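Local coordinates for protein pyrethroid hydrolase (Sphingobium faniae, PDB 5Y5R) that hydrolyses the ester bond of pyrethroid insecticides such as cypermethrin and permethrin, releasing the alcohol and the cyclopropanecarboxylic acid, at residues 8-13 and 36-41. Sequence-based numbering, arbitrary orientation.
Sequences LIHGAL and PDLTGH. With 8NL ((2-methyl-3-phenyl-phenyl)methyl (1~{S})-3-[(~{E})-2-chloranyl-3,3,3-tris(fluoranyl)prop-1-enyl]-2,2-dimethyl-cyclopropane-1-carboxylate), chain G.
The imidazole of His10 accepts a bond across the contact and donates one within its own segment: Leu38 N gives its hydrogen to His10 NE2 at 3.1 Å, almost straight at 177°, while His10 ND1 donates to Gly11 O at 2.9 Å. With both nitrogens engaged, the rotation of the ring is fixed and a neutral, ND1-protonated form is likely. Its side chain takes the crowded position, CG between the backbone N and carbonyl carbon (chi1 64°), which turns the ring toward 36-41. There His10 CE1 lies over one face of the His41 ring, offset toward the rim and 3.1 Å from His41 ND1, the two planes inclined at 45°. His41 is itself held by Asn14 O at ND1 and the Tyr57 hydroxyl at NE2. In this alpha/beta hydrolase, 8-13 runs from the end of strand 3-9 of the parallel sheet into the His-Gly loop that typically carries part of the oxyanion hole. Consistent with that role, Ala12 N donates to the ester carbonyl oxygen O1 of bound 8NL at 3.3 Å, and the ligand is also hydrogen-bonded to Ser78 OG and to NE2 of His230, a charge-relay residue. Nearer the sheet, a water accepts from His10 N and donates to Leu8 O and Pro36 O, linking the two chains. Ile9 CG2 also packs against Leu38 CD1 at 3.7 Å, the two side chains crossing at about a right angle.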
# COMPACT_ATOMS: atom_id res chain seq x y z
N LEU A 8 -3.36 -3.97 -7.42
CA LEU A 8 -3.59 -3.03 -6.32
C LEU A 8 -3.50 -3.80 -5.01
O LEU A 8 -4.29 -4.73 -4.78
CB LEU A 8 -4.96 -2.35 -6.39
CG LEU A 8 -5.44 -1.90 -7.77
CD1 LEU A 8 -6.83 -1.34 -7.72
CD2 LEU A 8 -4.41 -0.93 -8.37
N ILE A 9 -2.57 -3.39 -4.14
CA ILE A 9 -2.30 -4.11 -2.90
C ILE A 9 -2.70 -3.25 -1.70
O ILE A 9 -2.21 -2.13 -1.54
CB ILE A 9 -0.83 -4.53 -2.83
CG1 ILE A 9 -0.55 -5.54 -3.95
CG2 ILE A 9 -0.53 -5.10 -1.44
CD1 ILE A 9 0.90 -5.79 -4.27
N HIS A 10 -3.57 -3.80 -0.85
CA HIS A 10 -4.11 -3.13 0.32
C HIS A 10 -3.04 -2.98 1.40
O HIS A 10 -1.98 -3.61 1.35
CB HIS A 10 -5.28 -3.94 0.91
CG HIS A 10 -4.87 -5.29 1.42
ND1 HIS A 10 -4.13 -5.46 2.58
CD2 HIS A 10 -5.09 -6.54 0.94
CE1 HIS A 10 -3.92 -6.75 2.79
NE2 HIS A 10 -4.49 -7.43 1.80
N GLY A 11 -3.33 -2.12 2.38
CA GLY A 11 -2.49 -1.91 3.56
C GLY A 11 -2.95 -2.63 4.83
O GLY A 11 -3.78 -3.55 4.80
N ALA A 12 -2.45 -2.16 5.99
CA ALA A 12 -2.72 -2.91 7.22
C ALA A 12 -4.21 -3.01 7.56
O ALA A 12 -4.97 -2.06 7.42
CB ALA A 12 -2.01 -2.24 8.41
N LEU A 13 -4.61 -4.19 8.06
CA LEU A 13 -5.99 -4.45 8.49
C LEU A 13 -7.02 -4.40 7.36
O LEU A 13 -8.24 -4.47 7.65
CB LEU A 13 -6.41 -3.44 9.57
CG LEU A 13 -5.77 -3.68 10.93
CD1 LEU A 13 -6.11 -2.54 11.87
CD2 LEU A 13 -6.29 -4.96 11.47
N PRO A 36 -5.82 -8.54 -4.78
CA PRO A 36 -5.83 -9.76 -3.97
C PRO A 36 -5.72 -9.47 -2.48
O PRO A 36 -5.27 -8.41 -2.05
CB PRO A 36 -4.59 -10.52 -4.46
CG PRO A 36 -3.64 -9.39 -4.90
CD PRO A 36 -4.52 -8.30 -5.45
N ASP A 37 -6.22 -10.42 -1.69
CA ASP A 37 -5.89 -10.48 -0.27
C ASP A 37 -4.45 -10.97 -0.08
O ASP A 37 -4.06 -12.01 -0.61
CB ASP A 37 -6.86 -11.44 0.44
CG ASP A 37 -8.28 -10.91 0.52
OD1 ASP A 37 -8.52 -9.68 0.37
OD2 ASP A 37 -9.19 -11.75 0.70
N LEU A 38 -3.65 -10.23 0.68
CA LEU A 38 -2.36 -10.80 1.02
C LEU A 38 -2.58 -11.95 2.01
O LEU A 38 -3.71 -12.23 2.42
CB LEU A 38 -1.40 -9.72 1.54
CG LEU A 38 -0.92 -8.66 0.53
CD1 LEU A 38 0.12 -7.68 1.09
CD2 LEU A 38 -0.32 -9.33 -0.66
N THR A 39 -1.52 -12.70 2.30
CA THR A 39 -1.64 -13.83 3.20
C THR A 39 -2.06 -13.37 4.58
O THR A 39 -1.59 -12.34 5.07
CB THR A 39 -0.31 -14.59 3.25
OG1 THR A 39 -0.00 -15.05 1.93
CG2 THR A 39 -0.36 -15.76 4.21
N GLY A 40 -3.02 -14.09 5.17
CA GLY A 40 -3.58 -13.72 6.46
C GLY A 40 -4.73 -12.76 6.37
O GLY A 40 -5.29 -12.38 7.41
N HIS A 41 -5.09 -12.29 5.18
CA HIS A 41 -6.13 -11.29 5.04
C HIS A 41 -7.44 -11.86 4.51
O HIS A 41 -8.33 -11.10 4.13
CB HIS A 41 -5.61 -10.14 4.15
CG HIS A 41 -4.58 -9.29 4.82
ND1 HIS A 41 -4.87 -8.07 5.38
CD2 HIS A 41 -3.28 -9.54 5.12
CE1 HIS A 41 -3.78 -7.58 5.95
NE2 HIS A 41 -2.81 -8.45 5.81
C 8NL G . -5.85 0.31 9.37
C8 8NL G . -9.82 -0.41 9.81
C9 8NL G . -10.54 -0.91 10.89
C10 8NL G . -10.34 -0.39 12.16
C11 8NL G . -9.41 0.64 12.28
C12 8NL G . -8.71 1.13 11.18
C13 8NL G . -4.76 1.31 6.71
O 8NL G . -3.75 1.94 7.54
CL 8NL G . 1.44 3.05 12.32
C21 8NL G . 0.47 2.38 11.00
C22 8NL G . -0.56 1.34 11.36
F2 8NL G . -1.76 1.90 11.29
F1 8NL G . -0.52 0.28 10.58
F 8NL G . -0.31 0.95 12.59
C20 8NL G . 0.62 2.85 9.76
C16 8NL G . -0.17 2.29 8.60
C17 8NL G . 0.01 3.27 7.45
C18 8NL G . 1.01 2.33 6.79
C19 8NL G . 0.60 4.62 7.88
C15 8NL G . -1.41 2.94 8.00
C14 8NL G . -2.27 1.88 7.31
O1 8NL G . -1.75 0.99 6.65
C2 8NL G . -6.23 1.40 7.16
C3 8NL G . -7.11 1.96 6.24
C4 8NL G . -8.47 2.10 6.50
C5 8NL G . -9.00 1.64 7.70
C6 8NL G . -8.17 1.07 8.66
C1 8NL G . -6.78 0.94 8.38
C7 8NL G . -8.89 0.60 9.92
O HOH W 1 -5.37 -5.42 -2.21